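Local coordinates for lipoate-protein ligase 1 (Plasmodium falciparum, PDB 5T8U), which belongs to the lipoate-protein ligase A/B family, pairing a catalytic domain with a smaller C-terminal domain, and holds lipoic acid in this model, at residues G11-V16 with L43-I48; A219-F224 with N239-H244; L291-N296 with S355-E360. All coordinates share one frame; numbering follows the deposited sequence.

Contact 1 (G11-V16 with L43-I48)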
loop_
_atom_site.group_PDB
_atom_site.type_symbol
_atom_site.label_atom_id
_atom_site.label_comp_id
_atom_site.label_asym_id
_atom_site.label_seq_id
_atom_site.Cartn_x
_atom_site.Cartn_y
_atom_site.Cartn_z
ATOM N N GLY A 11 15.849 -16.462 9.859
ATOM C CA GLY A 11 14.922 -15.913 10.832
ATOM C C GLY A 11 14.301 -14.607 10.376
ATOM O O GLY A 11 14.718 -14.038 9.368
ATOM N N PRO A 12 13.303 -14.125 11.117
ATOM C CA PRO A 12 12.638 -12.874 10.733
ATOM C C PRO A 12 13.617 -11.710 10.675
ATOM O O PRO A 12 14.713 -11.752 11.237
ATOM C CB PRO A 12 11.585 -12.672 11.832
ATOM C CG PRO A 12 12.010 -13.559 12.958
ATOM C CD PRO A 12 12.724 -14.710 12.337
ATOM N N LEU A 13 13.198 -10.654 9.978
ATOM C CA LEU A 13 14.040 -9.491 9.736
ATOM C C LEU A 13 13.316 -8.213 10.131
ATOM O O LEU A 13 12.106 -8.074 9.921
ATOM C CB LEU A 13 14.454 -9.394 8.263
ATOM C CG LEU A 13 15.606 -10.274 7.780
ATOM C CD1 LEU A 13 15.728 -10.180 6.266
ATOM C CD2 LEU A 13 16.914 -9.870 8.441
ATOM N N VAL A 14 14.079 -7.279 10.693
ATOM C CA VAL A 14 13.607 -5.941 11.022
ATOM C C VAL A 14 14.513 -4.963 10.285
ATOM O O VAL A 14 15.713 -4.876 10.578
ATOM C CB VAL A 14 13.623 -5.679 12.533
ATOM C CG1 VAL A 14 12.978 -4.338 12.851
ATOM C CG2 VAL A 14 12.922 -6.807 13.279
ATOM N N LEU A 15 13.946 -4.232 9.331
ATOM C CA LEU A 15 14.682 -3.309 8.484
ATOM C C LEU A 15 14.193 -1.890 8.742
ATOM O O LEU A 15 13.008 -1.668 9.018
ATOM C CB LEU A 15 14.510 -3.669 7.003
ATOM C CG LEU A 15 14.568 -5.164 6.674
ATOM C CD1 LEU A 15 14.348 -5.392 5.186
ATOM C CD2 LEU A 15 15.885 -5.775 7.121
ATOM N N VAL A 16 15.112 -0.932 8.653
ATOM C CA VAL A 16 14.821 0.467 8.935
ATOM C C VAL A 16 15.459 1.324 7.853
ATOM O O VAL A 16 16.549 1.011 7.360
ATOM C CB VAL A 16 15.334 0.880 10.331
ATOM C CG1 VAL A 16 15.080 2.362 10.588
ATOM C CG2 VAL A 16 14.676 0.031 11.407
ATOM N N LEU A 43 21.406 -7.788 1.729
ATOM C CA LEU A 43 22.005 -7.635 3.042
ATOM C C LEU A 43 23.285 -8.461 3.095
ATOM O O LEU A 43 23.454 -9.435 2.356
ATOM C CB LEU A 43 21.040 -8.081 4.141
ATOM C CG LEU A 43 19.639 -7.467 4.149
ATOM C CD1 LEU A 43 18.825 -8.054 5.295
ATOM C CD2 LEU A 43 19.697 -5.951 4.254
ATOM N N ASN A 44 24.204 -8.062 3.972
ATOM C CA ASN A 44 25.488 -8.742 4.088
ATOM C C ASN A 44 25.453 -9.888 5.094
ATOM O O ASN A 44 26.489 -10.226 5.685
ATOM C CB ASN A 44 26.578 -7.735 4.453
ATOM C CG ASN A 44 26.769 -6.674 3.385
ATOM O OD1 ASN A 44 26.805 -6.976 2.192
ATOM N ND2 ASN A 44 26.885 -5.422 3.809
ATOM N N ILE A 45 24.286 -10.499 5.299
ATOM C CA ILE A 45 24.119 -11.572 6.272
ATOM C C ILE A 45 24.705 -12.860 5.708
ATOM O O ILE A 45 25.729 -13.357 6.193
ATOM C CB ILE A 45 22.636 -11.753 6.646
ATOM C CG1 ILE A 45 22.096 -10.479 7.306
ATOM C CG2 ILE A 45 22.457 -12.943 7.586
ATOM C CD1 ILE A 45 20.592 -10.457 7.491
ATOM N N ASN A 46 24.062 -13.408 4.679
ATOM C CA ASN A 46 24.473 -14.668 4.081
ATOM C C ASN A 46 24.630 -14.493 2.577
ATOM O O ASN A 46 24.130 -13.534 1.985
ATOM C CB ASN A 46 23.463 -15.785 4.382
ATOM C CG ASN A 46 24.000 -17.162 4.054
ATOM O OD1 ASN A 46 24.826 -17.323 3.157
ATOM N ND2 ASN A 46 23.534 -18.167 4.787
ATOM N N THR A 47 25.342 -15.439 1.963
ATOM C CA THR A 47 25.601 -15.415 0.529
ATOM C C THR A 47 24.824 -16.464 -0.251
ATOM O O THR A 47 24.577 -16.264 -1.443
ATOM C CB THR A 47 27.098 -15.619 0.255
ATOM O OG1 THR A 47 27.870 -14.884 1.213
ATOM C CG2 THR A 47 27.457 -15.144 -1.151
ATOM N N ILE A 48 24.433 -17.570 0.381
ATOM C CA ILE A 48 23.778 -18.685 -0.303
ATOM C C ILE A 48 22.306 -18.782 0.086
ATOM O O ILE A 48 21.422 -18.654 -0.763
ATOM C CB ILE A 48 24.514 -20.016 -0.028
ATOM C CG1 ILE A 48 26.019 -19.862 -0.266
ATOM C CG2 ILE A 48 23.944 -21.117 -0.917
ATOM C CD1 ILE A 48 26.836 -21.067 0.154
#
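Leu13 meets both Leu43 and Ile45 at the start of strand 13-17. Its CD1 and Leu43 CD1 come together at 3.9 Å, the two leucines reaching toward each other tip to tip. Leu13 CD2 lies 3.8 Å from Ile45 CD1 while staying near Leu43 CD1, and the side chains of Leu13 and Ile45 lie alongside, running opposite ways. Leu13 CG is anti to the carbonyl carbon (chi1 -80°), which sends both methyls across the gap. Val14 turns to the other face of the strand, against Ile221 and Phe224 of helix 213-227. Leu15, back on the face of Leu13, touches Leu43 CD1 with its CD2 at 4.1 Å, so that one methyl of Leu43 is shared by Leu13 and Leu15. Leu43 is the first residue to leave helical geometry after helix 39-42, and the chain beyond it makes an Asx turn: Ile48 N donates to Asn46 OD1 at 2.8 Å, from above the carbonyl plane. His244 of the neighbouring strand touches Leu13, Leu15 and Ile45, while Ile55 lies against both leucines of strand 13-17. The backbones stay far apart, with Leu15 CA and Leu43 CA 10.1 Å from each other. Between 11-16 and 43-48 the contact is therefore made by methyl groups, a fit of shape without directional bonds, buried at the leucines and open to solvent at Ile45.

Contact 2 (A219-F224 with N239-H244)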
loop_
_atom_site.group_PDB
_atom_site.type_symbol
_atom_site.label_atom_id
_atom_site.label_comp_id
_atom_site.label_asym_id
_atom_site.label_seq_id
_atom_site.Cartn_x
_atom_site.Cartn_y
_atom_site.Cartn_z
ATOM N N ALA A 219 8.536 -0.512 20.493
ATOM C CA ALA A 219 7.500 -1.422 20.976
ATOM C C ALA A 219 7.029 -2.354 19.865
ATOM O O ALA A 219 6.825 -3.555 20.089
ATOM C CB ALA A 219 6.325 -0.626 21.542
ATOM N N LEU A 220 6.868 -1.817 18.654
ATOM C CA LEU A 220 6.365 -2.614 17.541
ATOM C C LEU A 220 7.349 -3.712 17.157
ATOM O O LEU A 220 6.941 -4.846 16.876
ATOM C CB LEU A 220 6.080 -1.701 16.350
ATOM C CG LEU A 220 5.337 -2.295 15.155
ATOM C CD1 LEU A 220 4.009 -2.899 15.578
ATOM C CD2 LEU A 220 5.118 -1.212 14.113
ATOM N N ILE A 221 8.645 -3.397 17.128
ATOM C CA ILE A 221 9.652 -4.421 16.864
ATOM C C ILE A 221 9.615 -5.486 17.951
ATOM O O ILE A 221 9.706 -6.691 17.672
ATOM C CB ILE A 221 11.047 -3.780 16.743
ATOM C CG1 ILE A 221 11.068 -2.758 15.599
ATOM C CG2 ILE A 221 12.110 -4.853 16.510
ATOM C CD1 ILE A 221 12.339 -1.930 15.530
ATOM N N LYS A 222 9.474 -5.060 19.210
ATOM C CA LYS A 222 9.370 -6.006 20.315
ATOM C C LYS A 222 8.233 -6.996 20.083
ATOM O O LYS A 222 8.443 -8.214 20.075
ATOM C CB LYS A 222 9.171 -5.249 21.631
ATOM C CG LYS A 222 10.460 -4.726 22.248
ATOM C CD LYS A 222 10.183 -3.876 23.480
ATOM C CE LYS A 222 11.458 -3.579 24.259
ATOM N NZ LYS A 222 11.189 -2.825 25.519
ATOM N N GLU A 223 7.014 -6.487 19.889
ATOM C CA GLU A 223 5.872 -7.376 19.692
ATOM C C GLU A 223 5.964 -8.166 18.392
ATOM O O GLU A 223 5.322 -9.214 18.273
ATOM C CB GLU A 223 4.571 -6.574 19.725
ATOM C CG GLU A 223 4.150 -6.144 21.120
ATOM C CD GLU A 223 3.818 -7.320 22.020
ATOM O OE1 GLU A 223 3.660 -7.113 23.241
ATOM O OE2 GLU A 223 3.716 -8.453 21.505
ATOM N N PHE A 224 6.738 -7.688 17.418
ATOM C CA PHE A 224 6.957 -8.440 16.186
ATOM C C PHE A 224 7.813 -9.675 16.450
ATOM O O PHE A 224 7.366 -10.818 16.261
ATOM C CB PHE A 224 7.611 -7.515 15.154
ATOM C CG PHE A 224 8.001 -8.190 13.870
ATOM C CD1 PHE A 224 7.074 -8.375 12.857
ATOM C CD2 PHE A 224 9.306 -8.604 13.660
ATOM C CE1 PHE A 224 7.440 -8.980 11.669
ATOM C CE2 PHE A 224 9.677 -9.210 12.477
ATOM C CZ PHE A 224 8.741 -9.398 11.479
ATOM N N ASN A 239 16.950 -13.428 24.422
ATOM C CA ASN A 239 15.957 -12.354 24.412
ATOM C C ASN A 239 16.577 -11.133 23.730
ATOM O O ASN A 239 16.938 -10.134 24.356
ATOM C CB ASN A 239 15.496 -12.040 25.830
ATOM C CG ASN A 239 14.182 -11.280 25.866
ATOM O OD1 ASN A 239 13.699 -10.800 24.841
ATOM N ND2 ASN A 239 13.600 -11.161 27.056
ATOM N N ASP A 240 16.704 -11.238 22.408
ATOM C CA ASP A 240 17.452 -10.271 21.620
ATOM C C ASP A 240 16.586 -9.702 20.504
ATOM O O ASP A 240 15.581 -10.290 20.099
ATOM C CB ASP A 240 18.715 -10.904 21.019
ATOM C CG ASP A 240 18.400 -12.032 20.056
ATOM O OD1 ASP A 240 17.300 -12.615 20.162
ATOM O OD2 ASP A 240 19.251 -12.337 19.194
ATOM N N ILE A 241 17.005 -8.538 20.013
ATOM C CA ILE A 241 16.375 -7.859 18.889
ATOM C C ILE A 241 17.477 -7.406 17.945
ATOM O O ILE A 241 18.556 -7.000 18.390
ATOM C CB ILE A 241 15.516 -6.663 19.358
ATOM C CG1 ILE A 241 14.180 -7.161 19.920
ATOM C CG2 ILE A 241 15.283 -5.659 18.221
ATOM C CD1 ILE A 241 13.335 -6.079 20.576
ATOM N N THR A 242 17.210 -7.479 16.642
ATOM C CA THR A 242 18.170 -7.075 15.623
ATOM C C THR A 242 17.493 -6.136 14.637
ATOM O O THR A 242 16.341 -6.353 14.250
ATOM C CB THR A 242 18.747 -8.290 14.885
ATOM O OG1 THR A 242 19.346 -9.185 15.830
ATOM C CG2 THR A 242 19.800 -7.856 13.872
ATOM N N VAL A 243 18.221 -5.098 14.226
ATOM C CA VAL A 243 17.683 -4.043 13.374
ATOM C C VAL A 243 18.703 -3.749 12.282
ATOM O O VAL A 243 19.865 -3.449 12.579
ATOM C CB VAL A 243 17.368 -2.763 14.171
ATOM C CG1 VAL A 243 16.825 -1.670 13.255
ATOM C CG2 VAL A 243 16.377 -3.066 15.286
ATOM N N HIS A 244 18.275 -3.836 11.026
ATOM C CA HIS A 244 19.115 -3.515 9.883
ATOM C C HIS A 244 18.735 -2.152 9.314
ATOM O O HIS A 244 17.568 -1.755 9.326
ATOM C CB HIS A 244 18.991 -4.581 8.792
ATOM C CG HIS A 244 19.672 -5.871 9.125
ATOM N ND1 HIS A 244 19.137 -6.793 10.000
ATOM C CD2 HIS A 244 20.846 -6.395 8.700
ATOM C CE1 HIS A 244 19.952 -7.828 10.098
ATOM N NE2 HIS A 244 20.997 -7.611 9.320
#
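Ile221 and Ile241 share one rotamer, CG1 anti to the carbonyl carbon and CG2 anti to the backbone N (chi1 -60° and -78°), and this leaves the CG2 methyl of each to face the other. Ile221 CG2 and Ile241 CG2 meet at 3.7 Å, the side chains crossing obliquely. The longer arm of Ile241 carries its CD1 on to the next helix residue, where it lies 3.6 Å from Lys222 CG and 4.0 Å from Lys222 CA. Here the isoleucine runs at about a right angle to the lysine, touching the base of a chain that is extended beyond CG and leads away from the loop; both residues are exposed, whereas Ile221 is buried. Ile221 also uses its other branch: CD1 reaches Val243 CG2 at 4.2 Å. The helical partners lie on helix 213-227, which packs on the catalytic-domain sheet with Leu220 and Ile221 against Leu58, while 240-243 is an extended connection leading into the edge strand 244-245. Along it Ile241 points at the helix, Val243 is directed across it and brings CG2 near, and the CB of Thr242 between them is turned away. At His244 the chain joins the sheet. Another face of the helix is held by Glu223, whose OE1 is hydrogen-bonded to Asn130 ND2 of helix 117-132.

Contact 3 (L291-N296 with S355-E360)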
loop_
_atom_site.group_PDB
_atom_site.type_symbol
_atom_site.label_atom_id
_atom_site.label_comp_id
_atom_site.label_asym_id
_atom_site.label_seq_id
_atom_site.Cartn_x
_atom_site.Cartn_y
_atom_site.Cartn_z
ATOM N N LEU A 291 -15.516 3.294 -8.573
ATOM C CA LEU A 291 -15.082 2.728 -9.843
ATOM C C LEU A 291 -15.473 3.678 -10.963
ATOM O O LEU A 291 -16.607 4.165 -11.002
ATOM C CB LEU A 291 -15.701 1.345 -10.077
ATOM C CG LEU A 291 -14.826 0.147 -9.700
ATOM C CD1 LEU A 291 -15.661 -1.119 -9.598
ATOM C CD2 LEU A 291 -13.707 -0.037 -10.716
ATOM N N GLU A 292 -14.524 3.936 -11.863
ATOM C CA GLU A 292 -14.712 4.820 -13.007
ATOM C C GLU A 292 -14.128 4.144 -14.235
ATOM O O GLU A 292 -12.926 3.856 -14.273
ATOM C CB GLU A 292 -14.038 6.176 -12.783
ATOM C CG GLU A 292 -14.791 7.111 -11.860
ATOM C CD GLU A 292 -14.180 8.497 -11.820
ATOM O OE1 GLU A 292 -13.031 8.657 -12.283
ATOM O OE2 GLU A 292 -14.852 9.429 -11.330
ATOM N N LEU A 293 -14.970 3.905 -15.236
ATOM C CA LEU A 293 -14.559 3.293 -16.490
ATOM C C LEU A 293 -14.635 4.320 -17.609
ATOM O O LEU A 293 -15.671 4.966 -17.794
ATOM C CB LEU A 293 -15.441 2.091 -16.835
ATOM C CG LEU A 293 -14.906 0.721 -16.423
ATOM C CD1 LEU A 293 -14.891 0.584 -14.908
ATOM C CD2 LEU A 293 -15.728 -0.388 -17.063
ATOM N N PHE A 294 -13.538 4.468 -18.344
ATOM C CA PHE A 294 -13.501 5.253 -19.569
ATOM C C PHE A 294 -13.268 4.309 -20.739
ATOM O O PHE A 294 -12.418 3.420 -20.662
ATOM C CB PHE A 294 -12.391 6.307 -19.518
ATOM C CG PHE A 294 -12.505 7.256 -18.357
ATOM C CD1 PHE A 294 -12.955 8.552 -18.547
ATOM C CD2 PHE A 294 -12.160 6.853 -17.079
ATOM C CE1 PHE A 294 -13.058 9.428 -17.482
ATOM C CE2 PHE A 294 -12.264 7.724 -16.010
ATOM C CZ PHE A 294 -12.714 9.012 -16.212
ATOM N N PHE A 295 -14.025 4.489 -21.821
ATOM C CA PHE A 295 -13.902 3.554 -22.932
ATOM C C PHE A 295 -14.344 4.209 -24.232
ATOM O O PHE A 295 -15.111 5.176 -24.243
ATOM C CB PHE A 295 -14.713 2.277 -22.677
ATOM C CG PHE A 295 -16.191 2.511 -22.527
ATOM C CD1 PHE A 295 -16.749 2.734 -21.278
ATOM C CD2 PHE A 295 -17.024 2.495 -23.633
ATOM C CE1 PHE A 295 -18.108 2.944 -21.139
ATOM C CE2 PHE A 295 -18.384 2.703 -23.500
ATOM C CZ PHE A 295 -18.926 2.927 -22.251
ATOM N N ASN A 296 -13.831 3.655 -25.330
ATOM C CA ASN A 296 -14.225 4.014 -26.682
ATOM C C ASN A 296 -14.767 2.777 -27.383
ATOM O O ASN A 296 -14.418 1.646 -27.034
ATOM C CB ASN A 296 -13.042 4.582 -27.478
ATOM C CG ASN A 296 -12.360 5.731 -26.769
ATOM O OD1 ASN A 296 -12.984 6.459 -25.998
ATOM N ND2 ASN A 296 -11.068 5.901 -27.025
ATOM N N SER A 355 -22.789 -7.022 -12.666
ATOM C CA SER A 355 -24.191 -6.656 -12.522
ATOM C C SER A 355 -24.385 -5.154 -12.660
ATOM O O SER A 355 -25.463 -4.701 -13.066
ATOM C CB SER A 355 -24.722 -7.143 -11.175
ATOM O OG SER A 355 -26.030 -6.655 -10.938
ATOM N N TRP A 356 -23.360 -4.365 -12.331
ATOM C CA TRP A 356 -23.440 -2.924 -12.546
ATOM C C TRP A 356 -23.232 -2.564 -14.014
ATOM O O TRP A 356 -23.970 -1.745 -14.570
ATOM C CB TRP A 356 -22.411 -2.201 -11.677
ATOM C CG TRP A 356 -22.261 -0.761 -12.047
ATOM C CD1 TRP A 356 -23.251 0.173 -12.103
ATOM C CD2 TRP A 356 -21.051 -0.088 -12.414
ATOM N NE1 TRP A 356 -22.737 1.387 -12.482
ATOM C CE2 TRP A 356 -21.388 1.255 -12.680
ATOM C CE3 TRP A 356 -19.717 -0.487 -12.543
ATOM C CZ2 TRP A 356 -20.440 2.199 -13.066
ATOM C CZ3 TRP A 356 -18.776 0.455 -12.927
ATOM C CH2 TRP A 356 -19.143 1.781 -13.183
ATOM N N ILE A 357 -22.228 -3.166 -14.656
ATOM C CA ILE A 357 -21.892 -2.796 -16.029
ATOM C C ILE A 357 -23.031 -3.150 -16.973
ATOM O O ILE A 357 -23.336 -2.398 -17.906
ATOM C CB ILE A 357 -20.569 -3.461 -16.454
ATOM C CG1 ILE A 357 -19.395 -2.749 -15.773
ATOM C CG2 ILE A 357 -20.410 -3.442 -17.983
ATOM C CD1 ILE A 357 -18.033 -3.314 -16.106
ATOM N N LEU A 358 -23.678 -4.295 -16.753
ATOM C CA LEU A 358 -24.772 -4.690 -17.634
ATOM C C LEU A 358 -25.965 -3.747 -17.559
ATOM O O LEU A 358 -26.936 -3.952 -18.296
ATOM C CB LEU A 358 -25.221 -6.115 -17.314
ATOM C CG LEU A 358 -24.165 -7.213 -17.472
ATOM C CD1 LEU A 358 -24.809 -8.576 -17.309
ATOM C CD2 LEU A 358 -23.441 -7.127 -18.813
ATOM N N GLN A 359 -25.928 -2.731 -16.699
ATOM C CA GLN A 359 -26.965 -1.711 -16.650
ATOM C C GLN A 359 -26.490 -0.374 -17.209
ATOM O O GLN A 359 -27.227 0.614 -17.134
ATOM C CB GLN A 359 -27.462 -1.547 -15.214
ATOM C CG GLN A 359 -28.219 -2.764 -14.710
ATOM C CD GLN A 359 -28.251 -2.862 -13.199
ATOM O OE1 GLN A 359 -27.649 -2.050 -12.495
ATOM N NE2 GLN A 359 -28.952 -3.869 -12.691
ATOM N N GLU A 360 -25.283 -0.326 -17.769
ATOM C CA GLU A 360 -24.764 0.865 -18.440
ATOM C C GLU A 360 -23.319 0.642 -18.869
ATOM O O GLU A 360 -22.989 0.740 -20.051
ATOM C CB GLU A 360 -24.850 2.096 -17.537
ATOM C CG GLU A 360 -24.277 1.894 -16.148
ATOM C CD GLU A 360 -24.560 3.069 -15.236
ATOM O OE1 GLU A 360 -25.585 3.751 -15.451
ATOM O OE2 GLU A 360 -23.758 3.317 -14.312
#
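The end of helix 347-357 packs on the middle strand of the three-stranded antiparallel sheet in the C-terminal domain, placing Trp356 and Ile357 against Leu291 and Leu293. The six-membered side of the indole does the touching: Trp356 CZ3 lies 4.3 Å from Leu291 CB, and Trp356 CH2 is 4.1 Å from Leu291 O. Leu293 CD1 comes in at the ring edge, near its plane, 4.4 Å from Trp356 CZ3. The other methyl of Leu293 turns to the isoleucine, with Leu293 CD2 3.8 Å from Ile357 CD1 and the two side chains crossing at about a right angle. With CG anti to the backbone N (chi1 169°), Trp356 swings its ring out from the helix toward the strand. Its pyrrole side is tied to the chain terminus, where Trp356 NE1 donates to Glu360 OE2 at 2.8 Å. That bond is bent, with an N-H...O angle of 131°; the acceptor is tilted from the indole plane and is met from above the carboxylate plane. A type I turn from Ile357 to Glu360, closed by Glu360 N bonding to Ile357 O at 2.8 Å, brings the last residue back to the N-H edge of the indole. Phe286 of strand 280-286 meets the indole edge-to-face, Ile307 of strand 302-309 touches both leucines, and Phe339 of helix 332-341 lies against Ile357, so the contact draws on both flanking strands and a second helix.

Overall arrangement
Contacts 1 and 2 lie at one end of the molecule and contact 3 at the other; the centres of contacts 1 and 2 lie about 46 and 48 Å from that of contact 3. The first two adjoin along strand 13-17, where Val16 N to His244 O and Val14 O to His244 N are probable hydrogen bonds, and they lie on opposite faces of this part of the sheet, a loop on one and helix 213-227 on the other. Both rely on aliphatic groups, but contact 1 is mostly buried while contact 2 opens to solvent at Ile241 and Lys222. Contact 3, also buried, belongs to a separate sheet and differs by including an indole whose N-H is bonded within the terminal segment.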